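Local coordinates for protein beta-lactamase (PDB 6N1N) that probably hydrolyses beta-lactam antibiotics as a class D serine beta-lactamase, opening the lactam ring to give a substituted beta-amino acid, at residues K14-N19 with G23-Y28; K33-S38 with E149-L154; L143-E148 with I200-G205; I177-P182 with F234-T239. All coordinates share one frame; numbering follows the deposited sequence.

How the interactions relate
All four contacts are built on one mixed beta sheet. Interactions 1 and 2 share its hairpin of strands 22-29 and 34-37, and their centres lie about 14 Å apart. Interactions 2 and 3 both use helix 147-159, with centres about 11 Å apart. Interaction 4 sits on the edge strand 177-180 and helix 228-245, whose Leu238 also touches Ile15 and Phe16 of interaction 1. Along the chain, interaction 1 closes before the others open, interaction 2 crosses interaction 3, and interaction 3 crosses interaction 4. The terminal helices 11-18 and 228-245 thus pack together against the sheet, while helix 147-159 ties it to the region of the predicted nucleophile.

Interaction 1: K14-N19 with G23-Y28; sequences KIFDEN and GSVTIY
Phe16 reaches from helix 11-18 to the start of strand 22-29, and its ring meets the strand backbone more than any side chain. The outer end of the ring lies against two successive peptide units: CZ is 3.4 Å from Ser24 C, and CE1 is 3.4 Å from Ser24 N. Nearer the ring's attachment to CB, Phe16 CD1 is 3.7 Å from Gly23 O. The first torsion sets this up, with CG opposite the carbonyl carbon (chi1 -75°), and the ring is carried off the helix towards the strand.

The one side-chain partner on the strand is Val25, whose CB points at the helix. Its CG1 stands 4.0 Å from Phe16 CE2, and the two side chains cross obliquely. Ser24, between Gly23 and Val25, turns its CB the other way, and its OG bonds to Asp42. Gly23 has a positive phi, a conformation that glycine adopts readily, and it brings bare backbone to the ring.

Helix and strand run roughly antiparallel (153°), the segment axes approaching to 9.2 Å, as expected for a short connection that turns back on itself. The turn begins at the helix end, where Asn19 ND2 donates an almost straight bond to Ile15 O (2.8 Å, 175°). Ile15 and Phe16 both also touch Leu238 of helix 228-245, so the N-terminal helix rests on strand and C-terminal helix together.

Across this helix-strand pair the contact is van der Waals and apolar: an aromatic ring shields strand peptides, while Ser24 makes backbone bonds to Arg219 and Val25 to Ser38.

Interaction 2: K33-S38 with E149-L154; sequences KIWIYS and EQIDFL
A carboxylate oxygen at the rim of an indole is the odd feature here: Asp152 OD1 lies near the plane of the Trp35 ring, 4.1 Å from CZ2, without a hydrogen bond between the two residues. The aspartate approaches across the tryptophan at about a right angle, its carboxylate plane turned 70° from the ring. At that distance the partly positive C-H edge of the indole would offer the negative charge at most a mild attraction.

The closer contact is apolar. Ile151, whose CB points to the strand, sets its CG2 branch 3.6 Å from Trp35 CH2, while CD1, at the end of its other branch, is 3.9 Å from Trp35 CZ3. The two branches thus grip the far corner of the six-membered ring, and the side chains lie alongside, pointing opposite ways. Trp35 CB does not aim at the helix. Its ring gets there because CG stands opposite the carbonyl carbon (chi1 -74°) and the long indole spans the rest of the way between backbones whose nearest CA atoms, of Trp35 and Ile151, are 10.3 Å apart.

Two tyrosines flank the tryptophan. Tyr37 OH sits 3.4 Å above one face of the Trp35 ring, displaced from the ring centre, and Tyr28 of the adjoining strand meets it with the two ring planes at about 50°. Ile151 also touches Thr26, Phe215 and Ala217 on neighbouring strands.

Lys33 and Ile34 both face a single residue of strand 22-29, forming a G1 beta bulge at the hairpin turn; helix 147-159 packing on this sheet is part of the alpha/beta fold of penicillin-recognising serine enzymes.

Interaction 3: L143-E148 with I200-G205; sequences LKISPE and IIWYVG
Trp202 drives the far edge of its indole against the bend between Ile145 and Pro147. The carbonyl oxygen Ile145 O lies in the plane of the ring at that edge, 3.5 Å from CH2 and 3.6 Å from CZ2, so it meets C-H groups rather than the pi cloud. Pro147 N follows at 4.0 Å from Trp202 CH2, again near the ring plane. The peptide bond joining Ser146 to the proline is therefore met edge-on by the ring.

Aliphatic groups complete the rim. Ile145 CG2 is 4.2 Å from Trp202 CZ2, approaching at a slant, while the proline ring crosses the indole at about a right angle and brings CG to 4.1 Å from CZ3. On the strand, CB of Trp202 points to the other segment, and chi1 of -64° puts the ring opposite its own carbonyl carbon. The indole N-H is fixed as well: NE1 bonds to Leu48 O, which would restrain rotation of the ring and hold its six-membered edge toward Pro147.

This edge faces the first turn of helix 147-159. Ser146 is the N-cap, its OG directed to Glu149 N, and Glu149 OE1 in turn accepts from Ser146 N: a capping box that fixes the bend touched by the tryptophan.

Buried near the centre of the chain, its side chain about 8 Å from that of the predicted nucleophile Ser51, Trp202 belongs to strand 198-209. Arg219 of strand 212-222, Thr52 beside the nucleophile and Gln150 of helix 147-159 also touch its side chain, joining sheet, helix start and active-site region.

Interaction 4: I177-P182 with F234-T239; sequences INEKTP and FRKQLT. With SO4 (sulfate ion), chain C.
A salt bridge between Glu179 and Lys236 links the edge strand 177-180 to the C-terminal helix 228-245, where a classic beta bulge places Asn178 and Glu179 both opposite Leu186. Lys236 NZ approaches Glu179 OE1 at 3.2 Å, a weak hydrogen bond as well as an ion pair. A water closes the bridge from the other oxygen: it donates to Glu179 OE2 (2.9 Å) and accepts from Lys236 NZ (3.1 Å). Glu179 OE2 is held further by Tyr184 OH, so both carboxylate oxygens are engaged.

The two chains cross at a slant. Glu179 stretches toward the helix with CG pointing opposite to its backbone N (chi1 -169°), whereas Lys236 runs out and then bends at the torsion about CD-CE (chi4 39°), which swings NZ to the carboxylate. A second sulfate lies close to the Lys236 side chain.

One residue earlier, Arg235 extends elsewhere, toward the active site. Its NH1 and NH2 both donate to one sulfate oxygen, O4, at 3.1 and 3.2 Å, with the oxygen at the edge of the guanidinium near its plane. Thr190 OG1 and the predicted nucleophile's Ser51 OG also hydrogen-bond to this ion; though probably from the crystallisation liquor, it is consistent with a pocket suited to an anionic group such as the carboxylate of a beta-lactam.

The helix is kinked here, since the N atoms of Lys236 and Gln237 lack bonds to the preceding turn. Thr239 OG1 bonds to Arg235 O at 2.9 Å, on the opposite face of the carbonyl plane from Thr239 N. Farther in, Tyr203 OH packs against Lys236 CD.

Interaction 1: K14-N19 with G23-Y28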
# COMPACT_ATOMS: atom_id res chain seq x y z
N LYS A 14 11.78 -6.73 18.29
CA LYS A 14 11.45 -6.18 19.60
C LYS A 14 10.30 -5.17 19.53
O LYS A 14 9.52 -5.07 20.49
CB LYS A 14 12.70 -5.55 20.21
CG LYS A 14 12.49 -4.75 21.49
CD LYS A 14 13.66 -3.79 21.76
CE LYS A 14 13.77 -2.68 20.70
NZ LYS A 14 14.96 -1.80 20.88
N ILE A 15 10.18 -4.41 18.44
CA ILE A 15 9.10 -3.43 18.37
C ILE A 15 7.76 -4.15 18.32
O ILE A 15 6.77 -3.70 18.92
CB ILE A 15 9.27 -2.50 17.15
CG1 ILE A 15 10.60 -1.76 17.20
CG2 ILE A 15 8.09 -1.52 17.08
CD1 ILE A 15 11.00 -1.16 15.85
N PHE A 16 7.71 -5.27 17.63
CA PHE A 16 6.48 -6.05 17.58
C PHE A 16 6.18 -6.64 18.95
O PHE A 16 5.05 -6.53 19.45
CB PHE A 16 6.60 -7.11 16.49
CG PHE A 16 6.46 -6.53 15.11
CD1 PHE A 16 5.29 -6.71 14.37
CD2 PHE A 16 7.46 -5.76 14.58
CE1 PHE A 16 5.15 -6.15 13.13
CE2 PHE A 16 7.34 -5.17 13.32
CZ PHE A 16 6.20 -5.36 12.60
N ASP A 17 7.19 -7.23 19.58
CA ASP A 17 7.01 -7.87 20.88
C ASP A 17 6.52 -6.89 21.93
O ASP A 17 5.62 -7.19 22.71
CB ASP A 17 8.32 -8.51 21.34
CG ASP A 17 8.74 -9.69 20.46
OD1 ASP A 17 7.92 -10.16 19.64
OD2 ASP A 17 9.90 -10.12 20.60
N GLU A 18 7.14 -5.71 21.98
CA GLU A 18 6.74 -4.71 22.96
C GLU A 18 5.34 -4.16 22.71
O GLU A 18 4.78 -3.51 23.60
CB GLU A 18 7.76 -3.56 23.00
CG GLU A 18 9.08 -3.96 23.65
CD GLU A 18 10.14 -2.87 23.61
OE1 GLU A 18 9.84 -1.75 23.14
OE2 GLU A 18 11.28 -3.13 24.06
N ASN A 19 4.76 -4.40 21.53
CA ASN A 19 3.41 -3.94 21.24
C ASN A 19 2.42 -5.10 21.14
O ASN A 19 1.29 -4.89 20.69
CB ASN A 19 3.41 -3.10 19.97
CG ASN A 19 3.99 -1.71 20.21
OD1 ASN A 19 3.29 -0.82 20.71
ND2 ASN A 19 5.27 -1.53 19.90
N GLY A 23 3.13 -10.37 12.89
CA GLY A 23 3.39 -9.74 11.62
C GLY A 23 4.85 -9.33 11.55
O GLY A 23 5.69 -9.81 12.32
N SER A 24 5.14 -8.41 10.64
CA SER A 24 6.54 -8.13 10.36
C SER A 24 6.69 -6.82 9.62
O SER A 24 5.73 -6.25 9.07
CB SER A 24 7.16 -9.26 9.54
OG SER A 24 6.48 -9.39 8.32
N VAL A 25 7.95 -6.37 9.58
CA VAL A 25 8.41 -5.28 8.73
C VAL A 25 9.44 -5.85 7.78
O VAL A 25 10.33 -6.60 8.19
CB VAL A 25 9.00 -4.14 9.56
CG1 VAL A 25 10.07 -4.63 10.48
CG2 VAL A 25 9.57 -3.05 8.65
N THR A 26 9.28 -5.54 6.50
CA THR A 26 10.20 -5.91 5.43
C THR A 26 10.61 -4.64 4.71
O THR A 26 9.76 -3.83 4.35
CB THR A 26 9.52 -6.90 4.45
OG1 THR A 26 9.05 -8.04 5.18
CG2 THR A 26 10.47 -7.35 3.35
N ILE A 27 11.92 -4.47 4.48
CA ILE A 27 12.46 -3.30 3.82
C ILE A 27 13.46 -3.77 2.77
O ILE A 27 14.20 -4.74 2.98
CB ILE A 27 13.11 -2.36 4.85
CG1 ILE A 27 12.05 -1.74 5.76
CG2 ILE A 27 13.91 -1.24 4.16
CD1 ILE A 27 12.62 -1.15 7.02
N TYR A 28 13.47 -3.08 1.63
CA TYR A 28 14.46 -3.31 0.58
C TYR A 28 15.22 -2.02 0.33
O TYR A 28 14.63 -1.00 -0.06
CB TYR A 28 13.80 -3.79 -0.71
CG TYR A 28 14.79 -4.07 -1.83
CD1 TYR A 28 15.60 -5.18 -1.79
CD2 TYR A 28 14.87 -3.23 -2.92
CE1 TYR A 28 16.49 -5.45 -2.81
CE2 TYR A 28 15.74 -3.49 -3.96
CZ TYR A 28 16.55 -4.60 -3.90
OH TYR A 28 17.44 -4.88 -4.93

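Interaction 2: K33-S38 with E149-L154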
# COMPACT_ATOMS: atom_id res chain seq x y z
N LYS A 33 20.86 -3.16 -2.75
CA LYS A 33 20.17 -4.43 -2.99
C LYS A 33 20.20 -5.32 -1.74
O LYS A 33 20.66 -6.46 -1.76
CB LYS A 33 20.77 -5.14 -4.21
CG LYS A 33 20.82 -4.29 -5.45
CD LYS A 33 21.22 -5.13 -6.67
CE LYS A 33 21.10 -4.35 -7.96
NZ LYS A 33 22.17 -3.33 -8.07
N ILE A 34 19.67 -4.79 -0.64
CA ILE A 34 19.63 -5.52 0.63
C ILE A 34 18.19 -5.67 1.10
O ILE A 34 17.47 -4.67 1.25
CB ILE A 34 20.49 -4.82 1.70
CG1 ILE A 34 21.96 -4.80 1.26
CG2 ILE A 34 20.34 -5.52 3.03
CD1 ILE A 34 22.84 -3.98 2.16
N TRP A 35 17.80 -6.92 1.37
CA TRP A 35 16.53 -7.23 2.02
C TRP A 35 16.73 -7.28 3.53
O TRP A 35 17.61 -7.98 4.03
CB TRP A 35 15.98 -8.57 1.53
CG TRP A 35 15.41 -8.53 0.15
CD1 TRP A 35 16.08 -8.78 -1.01
CD2 TRP A 35 14.06 -8.22 -0.24
NE1 TRP A 35 15.25 -8.65 -2.09
CE2 TRP A 35 14.00 -8.29 -1.65
CE3 TRP A 35 12.90 -7.89 0.47
CZ2 TRP A 35 12.83 -8.08 -2.35
CZ3 TRP A 35 11.74 -7.66 -0.24
CH2 TRP A 35 11.71 -7.76 -1.63
N ILE A 36 15.88 -6.54 4.25
CA ILE A 36 15.87 -6.50 5.71
C ILE A 36 14.55 -7.07 6.20
O ILE A 36 13.48 -6.52 5.87
CB ILE A 36 16.04 -5.07 6.23
CG1 ILE A 36 17.32 -4.43 5.69
CG2 ILE A 36 16.08 -5.04 7.73
CD1 ILE A 36 17.23 -2.93 5.61
N TYR A 37 14.61 -8.12 7.02
CA TYR A 37 13.42 -8.77 7.53
C TYR A 37 13.38 -8.77 9.06
O TYR A 37 14.38 -9.11 9.70
CB TYR A 37 13.32 -10.23 7.11
CG TYR A 37 13.36 -10.51 5.64
CD1 TYR A 37 12.23 -10.37 4.87
CD2 TYR A 37 14.53 -10.99 5.04
CE1 TYR A 37 12.25 -10.66 3.52
CE2 TYR A 37 14.56 -11.29 3.68
CZ TYR A 37 13.41 -11.11 2.94
OH TYR A 37 13.41 -11.43 1.61
N SER A 38 12.23 -8.44 9.64
CA SER A 38 12.04 -8.79 11.05
C SER A 38 11.64 -10.26 11.18
O SER A 38 11.93 -10.90 12.19
CB SER A 38 10.99 -7.90 11.72
OG SER A 38 9.68 -8.05 11.19
N GLU A 149 5.85 -9.33 -2.23
CA GLU A 149 5.21 -9.00 -3.49
C GLU A 149 4.78 -7.54 -3.56
O GLU A 149 4.81 -6.93 -4.64
CB GLU A 149 4.01 -9.92 -3.72
CG GLU A 149 4.38 -11.36 -3.95
CD GLU A 149 3.19 -12.28 -4.03
OE1 GLU A 149 2.25 -12.12 -3.23
OE2 GLU A 149 3.20 -13.16 -4.90
N GLN A 150 4.36 -6.97 -2.42
CA GLN A 150 4.09 -5.53 -2.40
C GLN A 150 5.34 -4.76 -2.79
O GLN A 150 5.29 -3.85 -3.62
CB GLN A 150 3.64 -5.07 -1.01
CG GLN A 150 2.27 -5.54 -0.59
CD GLN A 150 1.18 -4.54 -0.86
OE1 GLN A 150 1.29 -3.66 -1.73
NE2 GLN A 150 0.09 -4.68 -0.12
N ILE A 151 6.47 -5.13 -2.20
CA ILE A 151 7.72 -4.43 -2.46
C ILE A 151 8.13 -4.61 -3.91
O ILE A 151 8.58 -3.67 -4.57
CB ILE A 151 8.81 -4.89 -1.49
CG1 ILE A 151 8.53 -4.29 -0.09
CG2 ILE A 151 10.20 -4.54 -2.01
CD1 ILE A 151 9.34 -4.87 1.03
N ASP A 152 8.02 -5.83 -4.44
CA ASP A 152 8.46 -6.02 -5.82
C ASP A 152 7.62 -5.19 -6.78
O ASP A 152 8.15 -4.59 -7.72
CB ASP A 152 8.45 -7.51 -6.17
CG ASP A 152 9.77 -8.21 -5.72
OD1 ASP A 152 10.87 -7.62 -5.89
OD2 ASP A 152 9.72 -9.33 -5.18
N PHE A 153 6.32 -5.06 -6.48
CA PHE A 153 5.44 -4.21 -7.28
C PHE A 153 5.85 -2.74 -7.16
O PHE A 153 5.89 -2.02 -8.17
CB PHE A 153 3.99 -4.43 -6.82
CG PHE A 153 3.06 -3.28 -7.16
CD1 PHE A 153 2.58 -3.10 -8.43
CD2 PHE A 153 2.72 -2.37 -6.19
CE1 PHE A 153 1.76 -2.02 -8.73
CE2 PHE A 153 1.90 -1.31 -6.47
CZ PHE A 153 1.42 -1.12 -7.73
N LEU A 154 6.19 -2.31 -5.95
CA LEU A 154 6.57 -0.92 -5.74
C LEU A 154 7.91 -0.59 -6.41
O LEU A 154 8.07 0.51 -6.91
CB LEU A 154 6.63 -0.60 -4.26
CG LEU A 154 5.28 -0.59 -3.54
CD1 LEU A 154 5.45 -0.72 -2.05
CD2 LEU A 154 4.51 0.67 -3.88

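Interaction 3: L143-E148 with I200-G205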
# COMPACT_ATOMS: atom_id res chain seq x y z
N LEU A 143 -8.49 -11.52 -3.67
CA LEU A 143 -7.14 -11.08 -3.96
C LEU A 143 -6.29 -11.03 -2.69
O LEU A 143 -6.71 -10.53 -1.65
CB LEU A 143 -7.17 -9.69 -4.61
CG LEU A 143 -5.83 -9.08 -5.02
CD1 LEU A 143 -5.12 -9.95 -6.05
CD2 LEU A 143 -6.01 -7.70 -5.62
N LYS A 144 -5.09 -11.58 -2.78
CA LYS A 144 -4.18 -11.59 -1.65
C LYS A 144 -2.76 -11.36 -2.16
O LYS A 144 -2.44 -11.77 -3.28
CB LYS A 144 -4.21 -12.91 -0.86
CG LYS A 144 -5.57 -13.27 -0.23
CD LYS A 144 -5.42 -14.53 0.65
CE LYS A 144 -6.75 -15.07 1.15
NZ LYS A 144 -7.42 -14.14 2.08
N ILE A 145 -1.92 -10.75 -1.33
CA ILE A 145 -0.55 -10.40 -1.72
C ILE A 145 0.36 -10.44 -0.49
O ILE A 145 -0.07 -10.19 0.63
CB ILE A 145 -0.50 -9.01 -2.41
CG1 ILE A 145 0.90 -8.72 -2.95
CG2 ILE A 145 -0.97 -7.87 -1.46
CD1 ILE A 145 0.93 -7.57 -3.94
N SER A 146 1.63 -10.84 -0.71
CA SER A 146 2.55 -10.89 0.42
C SER A 146 3.31 -9.58 0.54
O SER A 146 3.36 -8.79 -0.41
CB SER A 146 3.55 -12.02 0.24
OG SER A 146 4.48 -11.71 -0.80
N PRO A 147 3.97 -9.34 1.68
CA PRO A 147 4.84 -8.15 1.79
C PRO A 147 5.97 -8.11 0.76
O PRO A 147 6.24 -7.06 0.17
CB PRO A 147 5.38 -8.25 3.22
CG PRO A 147 4.29 -8.98 3.97
CD PRO A 147 3.81 -10.03 2.98
N GLU A 148 6.66 -9.22 0.52
CA GLU A 148 7.64 -9.29 -0.56
C GLU A 148 7.05 -8.87 -1.91
O GLU A 148 7.68 -8.10 -2.65
CB GLU A 148 8.19 -10.72 -0.62
CG GLU A 148 9.11 -11.05 -1.75
CD GLU A 148 9.45 -12.54 -1.77
OE1 GLU A 148 9.20 -13.22 -0.74
OE2 GLU A 148 9.95 -13.03 -2.81
N ILE A 200 -5.60 -7.36 10.15
CA ILE A 200 -4.45 -7.19 9.27
C ILE A 200 -4.29 -5.68 9.03
O ILE A 200 -5.20 -5.04 8.48
CB ILE A 200 -4.64 -7.93 7.93
CG1 ILE A 200 -5.11 -9.38 8.13
CG2 ILE A 200 -3.36 -7.82 7.08
CD1 ILE A 200 -4.22 -10.20 8.93
N ILE A 201 -3.15 -5.13 9.41
CA ILE A 201 -2.90 -3.70 9.29
C ILE A 201 -1.61 -3.51 8.50
O ILE A 201 -0.52 -3.83 8.98
CB ILE A 201 -2.83 -3.01 10.66
CG1 ILE A 201 -4.16 -3.25 11.41
CG2 ILE A 201 -2.52 -1.55 10.49
CD1 ILE A 201 -4.14 -2.77 12.87
N TRP A 202 -1.75 -2.95 7.29
CA TRP A 202 -0.65 -2.65 6.40
C TRP A 202 -0.22 -1.19 6.46
O TRP A 202 -1.03 -0.28 6.61
CB TRP A 202 -1.04 -2.88 4.95
CG TRP A 202 -1.41 -4.22 4.44
CD1 TRP A 202 -2.66 -4.75 4.32
CD2 TRP A 202 -0.53 -5.13 3.79
NE1 TRP A 202 -2.60 -5.97 3.68
CE2 TRP A 202 -1.29 -6.21 3.33
CE3 TRP A 202 0.84 -5.13 3.56
CZ2 TRP A 202 -0.72 -7.30 2.69
CZ3 TRP A 202 1.40 -6.21 2.93
CH2 TRP A 202 0.63 -7.26 2.47
N TYR A 203 1.06 -0.98 6.20
CA TYR A 203 1.59 0.30 5.74
C TYR A 203 2.70 -0.04 4.74
O TYR A 203 3.71 -0.68 5.10
CB TYR A 203 2.09 1.14 6.92
CG TYR A 203 2.40 2.57 6.57
CD1 TYR A 203 1.46 3.38 5.95
CD2 TYR A 203 3.64 3.11 6.85
CE1 TYR A 203 1.77 4.70 5.61
CE2 TYR A 203 3.93 4.43 6.54
CZ TYR A 203 3.01 5.20 5.92
OH TYR A 203 3.34 6.50 5.60
N VAL A 204 2.51 0.35 3.47
CA VAL A 204 3.45 -0.02 2.41
C VAL A 204 3.80 1.23 1.61
O VAL A 204 3.06 2.21 1.60
CB VAL A 204 2.88 -1.11 1.48
CG1 VAL A 204 2.36 -2.32 2.29
CG2 VAL A 204 1.79 -0.55 0.55
N GLY A 205 4.96 1.19 0.96
CA GLY A 205 5.39 2.33 0.16
C GLY A 205 6.90 2.33 -0.02
O GLY A 205 7.54 1.29 -0.03

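Interaction 4: I177-P182 with F234-T239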
# COMPACT_ATOMS: atom_id res chain seq x y z
N ILE A 177 2.82 10.99 -2.25
CA ILE A 177 3.64 11.67 -1.24
C ILE A 177 2.75 12.07 -0.08
O ILE A 177 1.88 12.94 -0.22
CB ILE A 177 4.34 12.90 -1.80
CG1 ILE A 177 5.24 12.48 -2.94
CG2 ILE A 177 5.11 13.62 -0.66
CD1 ILE A 177 5.82 13.69 -3.72
N ASN A 178 3.01 11.52 1.08
CA ASN A 178 2.24 12.01 2.20
C ASN A 178 3.07 12.63 3.31
O ASN A 178 2.49 13.10 4.27
CB ASN A 178 1.35 10.91 2.77
CG ASN A 178 2.02 9.59 2.84
OD1 ASN A 178 3.04 9.45 3.48
ND2 ASN A 178 1.42 8.59 2.22
N GLU A 179 4.39 12.65 3.20
CA GLU A 179 5.19 13.45 4.11
C GLU A 179 6.46 13.80 3.37
O GLU A 179 7.08 12.91 2.77
CB GLU A 179 5.52 12.69 5.39
CG GLU A 179 6.12 13.51 6.48
CD GLU A 179 5.97 12.79 7.80
OE1 GLU A 179 4.81 12.53 8.20
OE2 GLU A 179 7.00 12.45 8.40
N LYS A 180 6.84 15.07 3.41
CA LYS A 180 8.07 15.55 2.81
C LYS A 180 8.78 16.50 3.76
O LYS A 180 8.18 17.45 4.26
CB LYS A 180 7.81 16.27 1.48
CG LYS A 180 9.06 16.51 0.63
CD LYS A 180 8.71 17.02 -0.74
CE LYS A 180 9.97 17.24 -1.57
NZ LYS A 180 10.96 18.11 -0.88
N THR A 181 10.06 16.27 3.98
CA THR A 181 10.92 17.15 4.75
C THR A 181 12.20 17.32 3.95
O THR A 181 12.44 16.60 2.97
CB THR A 181 11.26 16.58 6.13
OG1 THR A 181 12.26 15.58 6.00
CG2 THR A 181 10.04 15.97 6.77
N PRO A 182 13.09 18.21 4.39
CA PRO A 182 14.39 18.28 3.70
C PRO A 182 15.20 16.99 3.77
O PRO A 182 16.10 16.79 2.94
CB PRO A 182 15.09 19.45 4.40
CG PRO A 182 13.98 20.28 4.94
CD PRO A 182 12.96 19.27 5.41
N PHE A 234 -0.91 3.81 15.17
CA PHE A 234 0.50 3.58 15.44
C PHE A 234 1.27 3.07 14.23
O PHE A 234 2.50 3.16 14.22
CB PHE A 234 0.65 2.59 16.62
CG PHE A 234 2.06 2.30 17.04
CD1 PHE A 234 2.91 3.31 17.43
CD2 PHE A 234 2.54 0.99 17.05
CE1 PHE A 234 4.21 3.04 17.82
CE2 PHE A 234 3.85 0.72 17.43
CZ PHE A 234 4.67 1.73 17.83
N ARG A 235 0.60 2.56 13.19
CA ARG A 235 1.31 1.83 12.15
C ARG A 235 2.36 2.69 11.44
O ARG A 235 3.45 2.19 11.11
CB ARG A 235 0.33 1.26 11.12
CG ARG A 235 -0.50 2.28 10.38
CD ARG A 235 -1.71 1.59 9.80
NE ARG A 235 -2.87 2.46 9.69
CZ ARG A 235 -3.96 2.15 9.00
NH1 ARG A 235 -4.02 0.99 8.34
NH2 ARG A 235 -4.97 3.00 8.94
N LYS A 236 2.08 3.96 11.21
CA LYS A 236 3.07 4.80 10.53
C LYS A 236 4.25 5.09 11.46
O LYS A 236 5.41 4.98 11.06
CB LYS A 236 2.40 6.06 10.00
CG LYS A 236 3.34 7.24 9.79
CD LYS A 236 2.81 8.18 8.72
CE LYS A 236 3.38 9.58 8.87
NZ LYS A 236 4.81 9.54 9.28
N GLN A 237 3.97 5.37 12.74
CA GLN A 237 5.05 5.62 13.69
C GLN A 237 5.93 4.39 13.91
O GLN A 237 7.15 4.52 14.03
CB GLN A 237 4.48 6.11 15.02
CG GLN A 237 5.53 6.37 16.08
CD GLN A 237 6.56 7.43 15.68
OE1 GLN A 237 7.72 7.32 16.05
NE2 GLN A 237 6.13 8.46 14.95
N LEU A 238 5.33 3.19 13.95
CA LEU A 238 6.13 1.97 14.01
C LEU A 238 7.10 1.89 12.83
O LEU A 238 8.27 1.52 13.00
CB LEU A 238 5.19 0.75 14.00
CG LEU A 238 5.82 -0.64 14.13
CD1 LEU A 238 4.74 -1.65 14.56
CD2 LEU A 238 6.48 -1.15 12.84
N THR A 239 6.62 2.20 11.63
CA THR A 239 7.47 2.21 10.45
C THR A 239 8.62 3.20 10.61
O THR A 239 9.78 2.88 10.30
CB THR A 239 6.59 2.52 9.23
OG1 THR A 239 5.49 1.60 9.19
CG2 THR A 239 7.36 2.39 7.94
S SO4 C . -7.06 2.72 5.69
O1 SO4 C . -7.96 3.38 6.64
O2 SO4 C . -7.82 2.23 4.51
O3 SO4 C . -6.08 3.69 5.21
O4 SO4 C . -6.39 1.62 6.39
O HOH W 1 6.42 11.41 11.09